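Local structure of ParM protein (Staphylococcus aureus, 3JS6) at residues V6-F11 and S325-Y330. The protein is an actin-like plasmid segregation protein that probably forms nucleotide-dependent filaments to move plasmid copies apart. Sequence-based numbering, arbitrary orientation.
Sequences VMALDF and SNVRGY
In the N-terminal domain of this actin-like fold, A8 and D10 of the first sheet strand point at the C-terminal helix, which returns to pack on that strand with V327 and Y330. The axes of the two short segments pass 7.1 Å apart and run roughly antiparallel, at 145°. V327 spans the two residues of that face: CG1 lies tightly against A8 CB at 3.5 Å, while CG2 rests on D10 CB at 3.6 Å. Y330 brings its ring edge to the strand, CD1 standing 3.2 Å from L9 O, a carbonyl oxygen that also accepts a hydrogen bond from T118 on the neighbouring parallel strand. In the actin superfamily the turn between strand 4-11 and its hairpin partner 15-20 is the phosphate 1 loop, so D10, just before it, probably faces the nucleotide cleft, here without nucleotide. The D10 carboxylate, swung opposite the backbone N about chi1 (-180°), reaches past V327 to the first turn of the helix, where OD2 makes a close van der Waals approach to N326 CB at 3.1 Å. Two waters complete the join. One bonds D10 OD2 and accepts from V327 N at 3.0 Å, an amide in the first turn of the helix; the other donates to D10 OD1 and hydrogen-bonds Y330 OH at 2.7 Å.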
loop_
_atom_site.group_PDB
_atom_site.type_symbol
_atom_site.label_atom_id
_atom_site.label_comp_id
_atom_site.label_asym_id
_atom_site.label_seq_id
_atom_site.Cartn_x
_atom_site.Cartn_y
_atom_site.Cartn_z
ATOM N N VAL A 6 11.392 5.390 12.284
ATOM C CA VAL A 6 11.182 4.471 11.186
ATOM C C VAL A 6 9.974 4.900 10.356
ATOM O O VAL A 6 8.882 5.047 10.886
ATOM C CB VAL A 6 10.970 3.026 11.711
ATOM C CG1 VAL A 6 10.505 2.107 10.583
ATOM C CG2 VAL A 6 12.298 2.488 12.286
HETATM N N MSE A 7 10.193 5.144 9.069
HETATM C CA MSE A 7 9.107 5.515 8.158
HETATM C C MSE A 7 8.786 4.289 7.322
HETATM O O MSE A 7 9.688 3.721 6.700
HETATM C CB MSE A 7 9.508 6.613 7.185
HETATM C CG MSE A 7 9.646 8.028 7.750
HETATM SE SE MSE A 7 10.056 9.275 6.255
HETATM C CE MSE A 7 9.882 10.941 7.173
ATOM N N ALA A 8 7.509 3.892 7.298
ATOM C CA ALA A 8 7.078 2.757 6.505
ATOM C C ALA A 8 6.141 3.361 5.461
ATOM O O ALA A 8 5.224 4.101 5.802
ATOM C CB ALA A 8 6.348 1.755 7.347
ATOM N N LEU A 9 6.400 3.045 4.199
ATOM C CA LEU A 9 5.630 3.598 3.081
ATOM C C LEU A 9 5.227 2.520 2.110
ATOM O O LEU A 9 5.980 1.583 1.875
ATOM C CB LEU A 9 6.466 4.631 2.335
ATOM C CG LEU A 9 6.615 5.989 3.026
ATOM C CD1 LEU A 9 7.736 6.822 2.353
ATOM C CD2 LEU A 9 5.255 6.728 2.946
ATOM N N ASP A 10 4.042 2.670 1.532
ATOM C CA ASP A 10 3.530 1.684 0.577
ATOM C C ASP A 10 2.920 2.471 -0.570
ATOM O O ASP A 10 1.819 3.019 -0.420
ATOM C CB ASP A 10 2.452 0.861 1.274
ATOM C CG ASP A 10 1.839 -0.221 0.368
ATOM O OD1 ASP A 10 2.255 -0.366 -0.803
ATOM O OD2 ASP A 10 0.945 -0.943 0.856
ATOM N N PHE A 11 3.632 2.557 -1.688
ATOM C CA PHE A 11 3.144 3.300 -2.845
ATOM C C PHE A 11 2.385 2.344 -3.757
ATOM O O PHE A 11 2.906 1.876 -4.759
ATOM C CB PHE A 11 4.311 3.941 -3.593
ATOM C CG PHE A 11 5.079 4.933 -2.764
ATOM C CD1 PHE A 11 6.217 4.544 -2.056
ATOM C CD2 PHE A 11 4.634 6.247 -2.657
ATOM C CE1 PHE A 11 6.907 5.462 -1.245
ATOM C CE2 PHE A 11 5.318 7.177 -1.844
ATOM C CZ PHE A 11 6.455 6.775 -1.140
ATOM N N SER A 325 -1.629 -3.403 6.184
ATOM C CA SER A 325 -0.833 -4.624 6.368
ATOM C C SER A 325 0.586 -4.525 5.832
ATOM O O SER A 325 1.532 -4.893 6.530
ATOM C CB SER A 325 -1.509 -5.838 5.712
ATOM O OG SER A 325 -2.403 -6.472 6.607
ATOM N N ASN A 326 0.738 -4.062 4.591
ATOM C CA ASN A 326 2.075 -3.931 4.001
ATOM C C ASN A 326 2.945 -3.008 4.857
ATOM O O ASN A 326 4.064 -3.365 5.231
ATOM C CB ASN A 326 1.997 -3.354 2.577
ATOM C CG ASN A 326 1.658 -4.418 1.514
ATOM O OD1 ASN A 326 1.213 -4.092 0.411
ATOM N ND2 ASN A 326 1.885 -5.671 1.840
ATOM N N VAL A 327 2.423 -1.821 5.173
ATOM C CA VAL A 327 3.183 -0.872 5.970
ATOM C C VAL A 327 3.569 -1.415 7.349
ATOM O O VAL A 327 4.679 -1.169 7.812
ATOM C CB VAL A 327 2.398 0.451 6.093
ATOM C CG1 VAL A 327 2.904 1.261 7.249
ATOM C CG2 VAL A 327 2.564 1.245 4.806
ATOM N N ARG A 328 2.663 -2.130 8.017
ATOM C CA ARG A 328 2.988 -2.685 9.327
ATOM C C ARG A 328 4.092 -3.710 9.148
ATOM O O ARG A 328 4.921 -3.871 10.030
ATOM C CB ARG A 328 1.774 -3.367 10.000
ATOM C CG ARG A 328 0.628 -2.394 10.434
ATOM C CD ARG A 328 -0.439 -3.098 11.287
ATOM N NE ARG A 328 -1.136 -4.169 10.581
ATOM C CZ ARG A 328 -2.267 -4.065 9.890
ATOM N NH1 ARG A 328 -2.912 -2.916 9.779
ATOM N NH2 ARG A 328 -2.742 -5.136 9.282
ATOM N N GLY A 329 4.108 -4.406 8.011
ATOM C CA GLY A 329 5.155 -5.390 7.786
ATOM C C GLY A 329 6.486 -4.712 7.503
ATOM O O GLY A 329 7.525 -5.117 8.041
ATOM N N TYR A 330 6.472 -3.689 6.654
ATOM C CA TYR A 330 7.700 -2.962 6.316
ATOM C C TYR A 330 8.260 -2.298 7.575
ATOM O O TYR A 330 9.476 -2.234 7.760
ATOM C CB TYR A 330 7.446 -1.851 5.280
ATOM C CG TYR A 330 6.828 -2.294 3.967
ATOM C CD1 TYR A 330 6.106 -1.384 3.188
ATOM C CD2 TYR A 330 6.982 -3.603 3.495
ATOM C CE1 TYR A 330 5.547 -1.746 1.962
ATOM C CE2 TYR A 330 6.422 -3.985 2.262
ATOM C CZ TYR A 330 5.710 -3.046 1.505
ATOM O OH TYR A 330 5.164 -3.388 0.285
HETATM O O HOH W 1 0.140 -0.981 3.478
HETATM O O HOH W 2 4.485 -1.395 -1.361
#